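Local structure of inositol-1-monophosphatase SuhB (Mycobacterium tuberculosis, 2Q74) at residues 63-66 / 67-71. The protein probably catalyses the magnesium-dependent hydrolysis of inositol 1-phosphate to free myo-inositol and phosphate, the last step of myo-inositol biosynthesis from glucose 6-phosphate. Sequence-based numbering, arbitrary orientation.
Sequences TERL and LRDRL
Glu64 sets CG opposite its backbone N and then bends at chi2 (83°), while Arg68 swings CG back beside its own N and runs extended to NE; the two chains therefore meet as an i/i+4 salt bridge on the α-helix 55-74. OE2 of Glu64 lies 3.4 Å from NH2 of Arg68, a weak hydrogen bond bent to 141°, with the carboxylate and guanidinium planes perpendicular. Length suits Arg68 to this place: its methylenes are the spacer that carries NE to 3.7 Å from CG of Glu64 and lets NH2 reach the carboxylate. Glu64 is buried, and the arginine probably offsets part of the negative charge of Glu64. The Glu64 side chain also comes close to Glu83, a predicted magnesium and substrate ligand.

One residue further on, Arg65 and Asp69 run side by side, but the oppositely charged NE and OD2 stay 5.9 Å apart; Arg65 instead forms a salt bridge with Asp62. Leu66 and Arg70 repeat the spacing through hydrocarbon, CD2 of the leucine lying 3.9 Å from CG of the arginine. NE of Arg70 forms a salt bridge with Glu21 of helix 8-33, and NH1 a hydrogen bond with Gln73, the chain bending twice to reach them. Leucine suits the buried position of Leu67, whose CD1 lies 4.4 Å from CG2 of Thr63. Beneath these side chains runs the regular backbone ladder, in which Asp69 N donates to Arg65 O at 3.0 Å and 169°.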
loop_
_atom_site.group_PDB
_atom_site.type_symbol
_atom_site.label_atom_id
_atom_site.label_comp_id
_atom_site.label_asym_id
_atom_site.label_seq_id
_atom_site.Cartn_x
_atom_site.Cartn_y
_atom_site.Cartn_z
ATOM N N THR A 63 -19.715 -10.996 -8.591
ATOM C CA THR A 63 -19.667 -10.987 -7.127
ATOM C C THR A 63 -20.867 -10.262 -6.529
ATOM O O THR A 63 -21.371 -10.622 -5.469
ATOM C CB THR A 63 -18.380 -10.310 -6.629
ATOM O OG1 THR A 63 -17.240 -10.959 -7.189
ATOM C CG2 THR A 63 -18.279 -10.369 -5.119
ATOM N N GLU A 64 -21.313 -9.222 -7.219
ATOM C CA GLU A 64 -22.552 -8.530 -6.865
ATOM C C GLU A 64 -23.743 -9.500 -6.920
ATOM O O GLU A 64 -24.605 -9.491 -6.028
ATOM C CB GLU A 64 -22.780 -7.362 -7.830
ATOM C CG GLU A 64 -24.050 -6.540 -7.595
ATOM C CD GLU A 64 -23.885 -5.484 -6.538
ATOM O OE1 GLU A 64 -23.224 -5.784 -5.521
ATOM O OE2 GLU A 64 -24.414 -4.362 -6.730
ATOM N N ARG A 65 -23.776 -10.327 -7.968
ATOM C CA ARG A 65 -24.801 -11.351 -8.112
ATOM C C ARG A 65 -24.755 -12.362 -6.953
ATOM O O ARG A 65 -25.784 -12.683 -6.371
ATOM C CB ARG A 65 -24.684 -12.067 -9.472
ATOM C CG ARG A 65 -25.995 -12.690 -9.911
ATOM C CD ARG A 65 -25.922 -13.397 -11.243
ATOM N NE ARG A 65 -25.605 -12.493 -12.352
ATOM C CZ ARG A 65 -24.432 -12.425 -12.988
ATOM N NH1 ARG A 65 -23.414 -13.208 -12.648
ATOM N NH2 ARG A 65 -24.272 -11.559 -13.982
ATOM N N LEU A 66 -23.562 -12.849 -6.623
ATOM C CA LEU A 66 -23.375 -13.779 -5.514
ATOM C C LEU A 66 -23.969 -13.218 -4.244
ATOM O O LEU A 66 -24.703 -13.893 -3.538
ATOM C CB LEU A 66 -21.880 -14.061 -5.303
ATOM C CG LEU A 66 -21.435 -15.088 -4.244
ATOM C CD1 LEU A 66 -20.001 -15.519 -4.497
ATOM C CD2 LEU A 66 -21.569 -14.568 -2.837
ATOM N N LEU A 67 -23.652 -11.964 -3.963
ATOM C CA LEU A 67 -24.094 -11.307 -2.736
ATOM C C LEU A 67 -25.601 -11.076 -2.689
ATOM O O LEU A 67 -26.222 -11.228 -1.630
ATOM C CB LEU A 67 -23.371 -9.978 -2.572
ATOM C CG LEU A 67 -21.911 -10.076 -2.153
ATOM C CD1 LEU A 67 -21.237 -8.735 -2.331
ATOM C CD2 LEU A 67 -21.787 -10.545 -0.715
ATOM N N ARG A 68 -26.174 -10.695 -3.827
ATOM C CA ARG A 68 -27.613 -10.485 -3.924
ATOM C C ARG A 68 -28.389 -11.780 -3.712
ATOM O O ARG A 68 -29.380 -11.793 -2.986
ATOM C CB ARG A 68 -27.972 -9.863 -5.274
ATOM C CG ARG A 68 -27.614 -8.376 -5.373
ATOM C CD ARG A 68 -28.023 -7.764 -6.716
ATOM N NE ARG A 68 -27.630 -6.355 -6.816
ATOM C CZ ARG A 68 -28.313 -5.322 -6.315
ATOM N NH1 ARG A 68 -29.462 -5.503 -5.667
ATOM N NH2 ARG A 68 -27.840 -4.090 -6.468
ATOM N N ASP A 69 -27.929 -12.862 -4.342
ATOM C CA ASP A 69 -28.556 -14.171 -4.206
ATOM C C ASP A 69 -28.469 -14.644 -2.770
ATOM O O ASP A 69 -29.466 -15.031 -2.186
ATOM C CB ASP A 69 -27.897 -15.198 -5.139
ATOM C CG ASP A 69 -28.111 -14.874 -6.621
ATOM O OD1 ASP A 69 -29.077 -14.154 -6.946
ATOM O OD2 ASP A 69 -27.313 -15.338 -7.469
ATOM N N ARG A 70 -27.282 -14.586 -2.189
ATOM C CA ARG A 70 -27.091 -15.061 -0.826
ATOM C C ARG A 70 -27.927 -14.263 0.172
ATOM O O ARG A 70 -28.401 -14.790 1.174
ATOM C CB ARG A 70 -25.609 -15.017 -0.452
ATOM C CG ARG A 70 -24.750 -16.042 -1.195
ATOM C CD ARG A 70 -24.978 -17.440 -0.677
ATOM N NE ARG A 70 -24.512 -17.569 0.700
ATOM C CZ ARG A 70 -25.145 -18.225 1.665
ATOM N NH1 ARG A 70 -26.313 -18.801 1.443
ATOM N NH2 ARG A 70 -24.614 -18.293 2.869
ATOM N N LEU A 71 -28.109 -12.984 -0.115
ATOM C CA LEU A 71 -28.930 -12.132 0.722
ATOM C C LEU A 71 -30.408 -12.440 0.549
ATOM O O LEU A 71 -31.174 -12.328 1.499
ATOM C CB LEU A 71 -28.642 -10.660 0.437
ATOM C CG LEU A 71 -27.441 -10.072 1.193
ATOM C CD1 LEU A 71 -27.023 -8.740 0.605
ATOM C CD2 LEU A 71 -27.736 -9.926 2.681
#